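Local coordinates for esterase (Capnocytophaga ochracea, PDB 4W9R), which is of unknown function but has the sheet of an alpha/beta-hydrolase and belongs to a putative esterase family, which suggests hydrolysis of ester bonds, at residues N42-M47 / V68-P74; E295-A301 / F318-Y322; F172-A176 / F192-M196. All coordinates share one frame; numbering follows the deposited sequence.

Interaction 1 of 3, residues N42-M47 / V68-P74; sequences NAETLM and VVGVYEP
Ala43, Glu44 and Met47, at the start of helix 43-59, pack against the end of strand 67-71 and the turn after it, a buried contact inside a beta-alpha-beta crossover (strand 35-40, helix 43-59, strand 67-71) of an alpha/beta-hydrolase sheet. The helix and strand segments run nearly antiparallel, at 149°. Ala43 lies where the two backbones come close: its CB is 3.6 Å from Gly70 CA, and Gly70, which has no side chain, lets that methyl and the selenium of Met47 lie against its backbone. The same CB sits over the centre of the Tyr72 ring, 4.1 Å from its centroid and 6° off the normal, a CH-pi contact; the small alanine suits this close approach. Met47, a selenomethionine, has CG anti to the backbone N (chi1 -178°) and bends at chi2, which brings SE to 3.6 Å from Gly70 N and lays CE against Val68 O. Its CG touches Tyr72 OH, the two side chains crossing at about a right angle. The polar grip comes from Glu44, whose OE1 accepts Glu73 N at 2.7 Å; the donor stands well above the carboxylate plane. OE2 takes a water that also donates to Pro74 O, so both oxygens reach the turn. Were Glu44 an alanine, Glu73 N would probably lose this acceptor and the water its link to the helix, leaving the turn less firmly held. Ala43 N to Val71 O adds a weak bond. Around the contact, strand 67-71 lies between strands 17-24 and 35-40 of the sheet, Val69 and Val71 pack on helix 91-110, Val5 of strand 5-12 touches Met47 and Tyr72, and Tyr56 of the second subunit packs on Leu46.

Interaction 2 of 3, residues E295-A301 / F318-Y322; sequences ESLKKLA and FLAEY
Apolar packing joins Leu297, Leu300 and Ala301 of helix 294-306 to Phe318, Leu319 and Tyr322 of helix 314-325, consecutive helices that a short loop links into an antiparallel helix hairpin, the two segments having a crossing angle of -153°. Ala301 brings the backbones together, its CB lying 3.7 Å from Phe318 CB, where a small residue suits the close approach. Branched Leu297 reaches two turns at once: CD1 meets Phe318 CB at 3.9 Å, and CD2 meets Tyr322 CB at 4.0 Å. Leu300 CD2 approaches Phe318 CE2 obliquely.

The aromatic contact is of a different kind. Lys298 lies along one face of Tyr322, its CB 3.6 Å from the ring centroid and 6° off the normal, a CH-pi contact. With chi1 to chi3 all near anti, the chain carries on across the ring, and CD comes 3.5 Å from Tyr322 CE2 before the amine turns away. A long aliphatic stem thus lies over one face of the buried Tyr322, while the lysine itself is exposed.

Beyond the pair, Phe318 stacks with Tyr285 of helix 278-290, a helix that also touches Leu297 and Leu300. Leu300 meets Leu259 of helix 255-270 as well, while helix 329-339 packs against Leu319, Ala320 and Glu321 in this all-helical C-terminal part.

Interaction 3 of 3, residues F172-A176 / F192-M196; sequences FYYMA and FERAM
Tyr173 overlaps Met196 obliquely, a Met-aromatic contact in which the selenium of this selenomethionine lies 4.7 Å from the ring centroid and 40° off its normal. It joins strand 171-180 to the last turn of helix 183-196, within the beta-alpha-beta unit completed by strand 205-213 of the alpha/beta-hydrolase sheet. The axes of the two segments stay 11.4 Å apart, so long side chains are needed to bridge them. Met196 and Tyr173 come from opposite directions; the bend at chi3 (51°) of Met196 sets its methyl against the tyrosine ring, CE lying 3.7 Å from Tyr173 CE2. The phenol suits a buried place because Tyr173 OH is hydrogen-bonded to Asn130 OD1.

Met175, extended to its end, supplies the second bridge. Its selenium meets the Phe192 ring at the edge, near its plane, 5.4 Å from the centroid, another Met-aromatic contact. Glu193 lends its aliphatic CG to the same selenium, while its carboxylate is taken up by Arg197 and Tyr207. Phe192 also meets Phe127 edge-to-face, and Phe159 and Leu163 of helix 156-165 touch Met196. The two selenomethionines themselves cross obliquely, with Met175 SE 3.9 Å from Met196 CE.

From the N terminus, interaction 1 comes first, closing the 20-residue connection that holds the rest of helix 43-59 and leads into strand 67-71. Interaction 3 follows, bringing helix 183-196 back onto strand 171-180 after 15 intervening residues. Interaction 2 closes last, across the turn between helices 294-306 and 314-325. The three loops lie in series, neither nested nor crossed. Interactions 1 and 3 attach helices to different strands of one sheet, their centres about 22 Å apart and their nearest atoms about 10 Å apart. Interaction 2 belongs to the C-terminal helices, on the opposite side of the chain's centre, with its centre about 49 Å from that of interaction 1.

Interaction 1 of 3, residues N42-M47 / V68-P74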
loop_
_atom_site.group_PDB
_atom_site.type_symbol
_atom_site.label_atom_id
_atom_site.label_comp_id
_atom_site.label_asym_id
_atom_site.label_seq_id
_atom_site.Cartn_x
_atom_site.Cartn_y
_atom_site.Cartn_z
ATOM N N ASN B 42 -14.791 5.255 -2.920
ATOM C CA ASN B 42 -14.226 6.060 -1.839
ATOM C C ASN B 42 -13.140 7.037 -2.285
ATOM O O ASN B 42 -12.431 7.605 -1.457
ATOM C CB ASN B 42 -13.715 5.150 -0.731
ATOM C CG ASN B 42 -14.848 4.567 0.091
ATOM O OD1 ASN B 42 -15.107 3.365 0.052
ATOM N ND2 ASN B 42 -15.545 5.425 0.824
ATOM N N ALA B 43 -12.999 7.197 -3.597
ATOM C CA ALA B 43 -11.777 7.656 -4.259
ATOM C C ALA B 43 -11.088 8.893 -3.676
ATOM O O ALA B 43 -9.886 9.057 -3.865
ATOM C CB ALA B 43 -12.083 7.912 -5.728
ATOM N N GLU B 44 -11.816 9.771 -2.991
ATOM C CA GLU B 44 -11.169 10.919 -2.347
ATOM C C GLU B 44 -10.004 10.473 -1.447
ATOM O O GLU B 44 -9.041 11.212 -1.252
ATOM C CB GLU B 44 -12.181 11.738 -1.538
ATOM C CG GLU B 44 -12.760 11.035 -0.315
ATOM C CD GLU B 44 -13.912 10.106 -0.653
ATOM O OE1 GLU B 44 -14.294 10.032 -1.840
ATOM O OE2 GLU B 44 -14.434 9.448 0.271
ATOM N N THR B 45 -10.096 9.255 -0.923
ATOM C CA THR B 45 -9.019 8.643 -0.148
ATOM C C THR B 45 -8.353 7.496 -0.917
ATOM O O THR B 45 -7.151 7.531 -1.178
ATOM C CB THR B 45 -9.518 8.125 1.215
ATOM O OG1 THR B 45 -10.667 7.290 1.027
ATOM C CG2 THR B 45 -9.890 9.288 2.118
ATOM N N LEU B 46 -9.135 6.468 -1.238
ATOM C CA LEU B 46 -8.619 5.221 -1.807
ATOM C C LEU B 46 -8.048 5.271 -3.234
ATOM O O LEU B 46 -7.301 4.372 -3.618
ATOM C CB LEU B 46 -9.723 4.161 -1.775
ATOM C CG LEU B 46 -10.180 3.699 -0.392
ATOM C CD1 LEU B 46 -11.220 2.598 -0.512
ATOM C CD2 LEU B 46 -8.989 3.230 0.429
HETATM N N MSE B 47 -8.390 6.293 -4.018
HETATM C CA MSE B 47 -8.022 6.316 -5.441
HETATM C C MSE B 47 -6.522 6.205 -5.696
HETATM O O MSE B 47 -6.076 5.308 -6.409
HETATM C CB MSE B 47 -8.537 7.590 -6.112
HETATM C CG MSE B 47 -8.243 7.683 -7.605
HETATM SE SE MSE B 47 -9.283 6.425 -8.674
HETATM C CE MSE B 47 -8.713 6.971 -10.458
ATOM N N VAL B 68 -8.752 2.436 -14.050
ATOM C CA VAL B 68 -9.350 2.669 -12.743
ATOM C C VAL B 68 -10.244 3.904 -12.766
ATOM O O VAL B 68 -9.819 4.983 -13.178
ATOM C CB VAL B 68 -8.273 2.838 -11.653
ATOM C CG1 VAL B 68 -8.917 2.926 -10.277
ATOM C CG2 VAL B 68 -7.283 1.687 -11.705
ATOM N N VAL B 69 -11.487 3.737 -12.329
ATOM C CA VAL B 69 -12.431 4.845 -12.277
ATOM C C VAL B 69 -12.894 5.095 -10.848
ATOM O O VAL B 69 -13.570 4.257 -10.253
ATOM C CB VAL B 69 -13.658 4.581 -13.168
ATOM C CG1 VAL B 69 -14.675 5.703 -13.018
ATOM C CG2 VAL B 69 -13.235 4.427 -14.619
ATOM N N GLY B 70 -12.511 6.238 -10.291
ATOM C CA GLY B 70 -12.942 6.595 -8.953
ATOM C C GLY B 70 -14.182 7.467 -8.898
ATOM O O GLY B 70 -14.459 8.236 -9.818
ATOM N N VAL B 71 -14.911 7.369 -7.791
ATOM C CA VAL B 71 -16.056 8.233 -7.530
ATOM C C VAL B 71 -15.737 9.096 -6.317
ATOM O O VAL B 71 -15.584 8.585 -5.209
ATOM C CB VAL B 71 -17.346 7.428 -7.277
ATOM C CG1 VAL B 71 -18.512 8.364 -6.998
ATOM C CG2 VAL B 71 -17.652 6.528 -8.461
ATOM N N TYR B 72 -15.627 10.402 -6.526
ATOM C CA TYR B 72 -15.125 11.288 -5.481
ATOM C C TYR B 72 -16.212 11.819 -4.555
ATOM O O TYR B 72 -17.194 12.415 -5.001
ATOM C CB TYR B 72 -14.363 12.458 -6.106
ATOM C CG TYR B 72 -13.011 12.068 -6.658
ATOM C CD1 TYR B 72 -12.872 11.640 -7.971
ATOM C CD2 TYR B 72 -11.876 12.122 -5.861
ATOM C CE1 TYR B 72 -11.638 11.279 -8.477
ATOM C CE2 TYR B 72 -10.639 11.764 -6.359
ATOM C CZ TYR B 72 -10.524 11.343 -7.666
ATOM O OH TYR B 72 -9.292 10.985 -8.163
ATOM N N GLU B 73 -16.009 11.583 -3.261
ATOM C CA GLU B 73 -16.848 12.121 -2.192
ATOM C C GLU B 73 -18.349 11.937 -2.402
ATOM O O GLU B 73 -19.074 12.912 -2.595
ATOM C CB GLU B 73 -16.544 13.607 -1.992
ATOM C CG GLU B 73 -15.179 13.876 -1.375
ATOM C CD GLU B 73 -14.928 15.349 -1.120
ATOM O OE1 GLU B 73 -15.301 16.175 -1.979
ATOM O OE2 GLU B 73 -14.362 15.682 -0.057
ATOM N N PRO B 74 -18.821 10.683 -2.361
ATOM C CA PRO B 74 -20.270 10.479 -2.363
ATOM C C PRO B 74 -20.852 10.878 -1.013
ATOM O O PRO B 74 -20.150 10.799 -0.005
ATOM C CB PRO B 74 -20.413 8.978 -2.614
ATOM C CG PRO B 74 -19.159 8.391 -2.055
ATOM C CD PRO B 74 -18.079 9.410 -2.296
HETATM O O HOH W 1 -17.335 9.396 0.950
#

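Interaction 2 of 3, residues E295-A301 / F318-Y322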
loop_
_atom_site.group_PDB
_atom_site.type_symbol
_atom_site.label_atom_id
_atom_site.label_comp_id
_atom_site.label_asym_id
_atom_site.label_seq_id
_atom_site.Cartn_x
_atom_site.Cartn_y
_atom_site.Cartn_z
ATOM N N GLU B 295 5.713 -34.692 -27.580
ATOM C CA GLU B 295 4.439 -34.333 -28.179
ATOM C C GLU B 295 4.088 -32.910 -27.764
ATOM O O GLU B 295 3.445 -32.171 -28.510
ATOM C CB GLU B 295 3.343 -35.317 -27.770
ATOM C CG GLU B 295 2.227 -35.460 -28.797
ATOM C CD GLU B 295 2.722 -35.982 -30.138
ATOM O OE1 GLU B 295 3.722 -36.732 -30.163
ATOM O OE2 GLU B 295 2.109 -35.641 -31.172
ATOM N N SER B 296 4.537 -32.531 -26.572
ATOM C CA SER B 296 4.350 -31.177 -26.073
ATOM C C SER B 296 5.206 -30.190 -26.854
ATOM O O SER B 296 4.818 -29.040 -27.055
ATOM C CB SER B 296 4.685 -31.100 -24.580
ATOM O OG SER B 296 3.734 -31.804 -23.801
ATOM N N LEU B 297 6.373 -30.648 -27.298
ATOM C CA LEU B 297 7.301 -29.803 -28.039
ATOM C C LEU B 297 6.715 -29.370 -29.380
ATOM O O LEU B 297 6.879 -28.224 -29.798
ATOM C CB LEU B 297 8.630 -30.530 -28.255
ATOM C CG LEU B 297 9.727 -29.750 -28.982
ATOM C CD1 LEU B 297 10.056 -28.465 -28.238
ATOM C CD2 LEU B 297 10.970 -30.608 -29.146
ATOM N N LYS B 298 6.027 -30.291 -30.047
ATOM C CA LYS B 298 5.391 -29.996 -31.326
ATOM C C LYS B 298 4.277 -28.971 -31.149
ATOM O O LYS B 298 4.157 -28.026 -31.929
ATOM C CB LYS B 298 4.835 -31.271 -31.962
ATOM C CG LYS B 298 4.271 -31.079 -33.364
ATOM C CD LYS B 298 3.597 -32.351 -33.863
ATOM C CE LYS B 298 3.284 -32.274 -35.350
ATOM N NZ LYS B 298 2.374 -31.143 -35.677
ATOM N N LYS B 299 3.467 -29.168 -30.113
ATOM C CA LYS B 299 2.357 -28.271 -29.827
ATOM C C LYS B 299 2.851 -26.925 -29.303
ATOM O O LYS B 299 2.201 -25.898 -29.499
ATOM C CB LYS B 299 1.396 -28.917 -28.825
ATOM C CG LYS B 299 0.611 -30.086 -29.404
ATOM C CD LYS B 299 -0.328 -30.716 -28.386
ATOM C CE LYS B 299 0.434 -31.521 -27.348
ATOM N NZ LYS B 299 -0.482 -32.315 -26.480
ATOM N N LEU B 300 4.006 -26.933 -28.644
ATOM C CA LEU B 300 4.607 -25.701 -28.146
ATOM C C LEU B 300 5.108 -24.843 -29.300
ATOM O O LEU B 300 5.013 -23.617 -29.262
ATOM C CB LEU B 300 5.757 -26.008 -27.182
ATOM C CG LEU B 300 6.523 -24.807 -26.622
ATOM C CD1 LEU B 300 5.599 -23.898 -25.825
ATOM C CD2 LEU B 300 7.696 -25.266 -25.769
ATOM N N ALA B 301 5.640 -25.499 -30.326
ATOM C CA ALA B 301 6.170 -24.806 -31.493
ATOM C C ALA B 301 5.078 -24.032 -32.221
ATOM O O ALA B 301 5.283 -22.887 -32.625
ATOM C CB ALA B 301 6.836 -25.796 -32.439
ATOM N N PHE B 318 12.024 -25.240 -32.453
ATOM C CA PHE B 318 11.320 -26.223 -31.638
ATOM C C PHE B 318 10.798 -27.364 -32.501
ATOM O O PHE B 318 10.906 -28.534 -32.134
ATOM C CB PHE B 318 10.158 -25.573 -30.879
ATOM C CG PHE B 318 10.586 -24.724 -29.716
ATOM C CD1 PHE B 318 11.884 -24.774 -29.240
ATOM C CD2 PHE B 318 9.680 -23.880 -29.092
ATOM C CE1 PHE B 318 12.276 -23.992 -28.169
ATOM C CE2 PHE B 318 10.065 -23.097 -28.018
ATOM C CZ PHE B 318 11.365 -23.155 -27.556
ATOM N N LEU B 319 10.237 -27.012 -33.652
ATOM C CA LEU B 319 9.670 -27.997 -34.564
ATOM C C LEU B 319 10.756 -28.887 -35.164
ATOM O O LEU B 319 10.567 -30.096 -35.304
ATOM C CB LEU B 319 8.882 -27.300 -35.675
ATOM C CG LEU B 319 8.064 -28.192 -36.609
ATOM C CD1 LEU B 319 7.008 -28.967 -35.834
ATOM C CD2 LEU B 319 7.425 -27.359 -37.708
ATOM N N ALA B 320 11.889 -28.286 -35.515
ATOM C CA ALA B 320 13.008 -29.036 -36.077
ATOM C C ALA B 320 13.554 -30.040 -35.069
ATOM O O ALA B 320 13.892 -31.169 -35.427
ATOM C CB ALA B 320 14.108 -28.092 -36.533
ATOM N N GLU B 321 13.640 -29.626 -33.808
ATOM C CA GLU B 321 14.086 -30.522 -32.749
ATOM C C GLU B 321 13.100 -31.668 -32.567
ATOM O O GLU B 321 13.498 -32.802 -32.308
ATOM C CB GLU B 321 14.267 -29.765 -31.431
ATOM C CG GLU B 321 15.605 -29.051 -31.301
ATOM C CD GLU B 321 15.852 -28.517 -29.899
ATOM O OE1 GLU B 321 14.879 -28.388 -29.125
ATOM O OE2 GLU B 321 17.023 -28.232 -29.570
ATOM N N TYR B 322 11.813 -31.367 -32.710
ATOM C CA TYR B 322 10.774 -32.381 -32.587
ATOM C C TYR B 322 10.921 -33.464 -33.648
ATOM O O TYR B 322 10.750 -34.650 -33.368
ATOM C CB TYR B 322 9.384 -31.751 -32.686
ATOM C CG TYR B 322 8.284 -32.766 -32.910
ATOM C CD1 TYR B 322 7.816 -33.549 -31.865
ATOM C CD2 TYR B 322 7.720 -32.944 -34.167
ATOM C CE1 TYR B 322 6.814 -34.480 -32.061
ATOM C CE2 TYR B 322 6.717 -33.875 -34.372
ATOM C CZ TYR B 322 6.269 -34.639 -33.316
ATOM O OH TYR B 322 5.270 -35.566 -33.510
#

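Interaction 3 of 3, residues F172-A176 / F192-M196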
loop_
_atom_site.group_PDB
_atom_site.type_symbol
_atom_site.label_atom_id
_atom_site.label_comp_id
_atom_site.label_asym_id
_atom_site.label_seq_id
_atom_site.Cartn_x
_atom_site.Cartn_y
_atom_site.Cartn_z
ATOM N N PHE B 172 -14.509 -13.032 -7.203
ATOM C CA PHE B 172 -13.467 -12.836 -6.204
ATOM C C PHE B 172 -13.962 -11.879 -5.129
ATOM O O PHE B 172 -14.208 -10.704 -5.402
ATOM C CB PHE B 172 -12.186 -12.301 -6.847
ATOM C CG PHE B 172 -11.062 -12.090 -5.872
ATOM C CD1 PHE B 172 -10.190 -13.123 -5.566
ATOM C CD2 PHE B 172 -10.875 -10.859 -5.260
ATOM C CE1 PHE B 172 -9.154 -12.934 -4.669
ATOM C CE2 PHE B 172 -9.841 -10.665 -4.361
ATOM C CZ PHE B 172 -8.980 -11.704 -4.066
ATOM N N TYR B 173 -14.110 -12.383 -3.908
ATOM C CA TYR B 173 -14.574 -11.553 -2.806
ATOM C C TYR B 173 -13.512 -11.424 -1.721
ATOM O O TYR B 173 -12.977 -12.424 -1.242
ATOM C CB TYR B 173 -15.864 -12.115 -2.207
ATOM C CG TYR B 173 -16.415 -11.275 -1.077
ATOM C CD1 TYR B 173 -17.150 -10.126 -1.337
ATOM C CD2 TYR B 173 -16.194 -11.626 0.249
ATOM C CE1 TYR B 173 -17.652 -9.352 -0.309
ATOM C CE2 TYR B 173 -16.693 -10.857 1.284
ATOM C CZ TYR B 173 -17.421 -9.722 1.000
ATOM O OH TYR B 173 -17.920 -8.954 2.027
ATOM N N TYR B 174 -13.220 -10.186 -1.337
ATOM C CA TYR B 174 -12.238 -9.916 -0.295
ATOM C C TYR B 174 -12.789 -8.939 0.734
ATOM O O TYR B 174 -13.188 -7.825 0.393
ATOM C CB TYR B 174 -10.947 -9.363 -0.901
ATOM C CG TYR B 174 -9.858 -9.084 0.113
ATOM C CD1 TYR B 174 -9.739 -7.837 0.714
ATOM C CD2 TYR B 174 -8.948 -10.067 0.466
ATOM C CE1 TYR B 174 -8.744 -7.580 1.641
ATOM C CE2 TYR B 174 -7.949 -9.819 1.390
ATOM C CZ TYR B 174 -7.851 -8.576 1.973
ATOM O OH TYR B 174 -6.857 -8.332 2.893
HETATM N N MSE B 175 -12.802 -9.356 1.995
HETATM C CA MSE B 175 -13.228 -8.479 3.078
HETATM C C MSE B 175 -12.155 -8.381 4.156
HETATM O O MSE B 175 -11.588 -9.390 4.573
HETATM C CB MSE B 175 -14.541 -8.968 3.686
HETATM C CG MSE B 175 -14.932 -8.242 4.965
HETATM SE SE MSE B 175 -16.627 -8.864 5.691
HETATM C CE MSE B 175 -16.584 -7.938 7.406
ATOM N N ALA B 176 -11.878 -7.160 4.598
ATOM C CA ALA B 176 -10.886 -6.935 5.641
ATOM C C ALA B 176 -11.429 -6.021 6.732
ATOM O O ALA B 176 -12.214 -5.112 6.459
ATOM C CB ALA B 176 -9.613 -6.351 5.045
ATOM N N PHE B 192 -21.209 -10.201 11.092
ATOM C CA PHE B 192 -21.705 -10.272 9.723
ATOM C C PHE B 192 -20.965 -11.341 8.928
ATOM O O PHE B 192 -21.582 -12.129 8.210
ATOM C CB PHE B 192 -21.571 -8.911 9.033
ATOM C CG PHE B 192 -21.800 -8.956 7.547
ATOM C CD1 PHE B 192 -23.085 -9.005 7.031
ATOM C CD2 PHE B 192 -20.729 -8.943 6.666
ATOM C CE1 PHE B 192 -23.298 -9.046 5.664
ATOM C CE2 PHE B 192 -20.936 -8.985 5.297
ATOM C CZ PHE B 192 -22.222 -9.034 4.796
ATOM N N GLU B 193 -19.642 -11.362 9.064
ATOM C CA GLU B 193 -18.808 -12.300 8.321
ATOM C C GLU B 193 -19.107 -13.743 8.717
ATOM O O GLU B 193 -19.165 -14.628 7.864
ATOM C CB GLU B 193 -17.326 -11.983 8.538
ATOM C CG GLU B 193 -16.383 -12.650 7.543
ATOM C CD GLU B 193 -16.015 -14.072 7.930
ATOM O OE1 GLU B 193 -15.631 -14.853 7.034
ATOM O OE2 GLU B 193 -16.102 -14.404 9.131
ATOM N N ARG B 194 -19.300 -13.971 10.013
ATOM C CA ARG B 194 -19.613 -15.302 10.520
ATOM C C ARG B 194 -20.920 -15.825 9.926
ATOM O O ARG B 194 -21.034 -17.005 9.595
ATOM C CB ARG B 194 -19.695 -15.290 12.049
ATOM C CG ARG B 194 -20.103 -16.622 12.660
ATOM C CD ARG B 194 -20.097 -16.580 14.184
ATOM N NE ARG B 194 -18.745 -16.511 14.733
ATOM C CZ ARG B 194 -18.189 -15.407 15.222
ATOM N NH1 ARG B 194 -18.870 -14.269 15.239
ATOM N NH2 ARG B 194 -16.952 -15.442 15.700
ATOM N N ALA B 195 -21.898 -14.935 9.784
ATOM C CA ALA B 195 -23.195 -15.304 9.228
ATOM C C ALA B 195 -23.106 -15.535 7.723
ATOM O O ALA B 195 -23.896 -16.289 7.153
ATOM C CB ALA B 195 -24.228 -14.229 9.538
HETATM N N MSE B 196 -22.140 -14.883 7.089
HETATM C CA MSE B 196 -21.973 -14.968 5.643
HETATM C C MSE B 196 -21.294 -16.272 5.220
HETATM O O MSE B 196 -21.554 -16.792 4.135
HETATM C CB MSE B 196 -21.176 -13.762 5.139
HETATM C CG MSE B 196 -20.940 -13.745 3.636
HETATM SE SE MSE B 196 -20.246 -12.046 2.967
HETATM C CE MSE B 196 -18.748 -11.807 4.192
#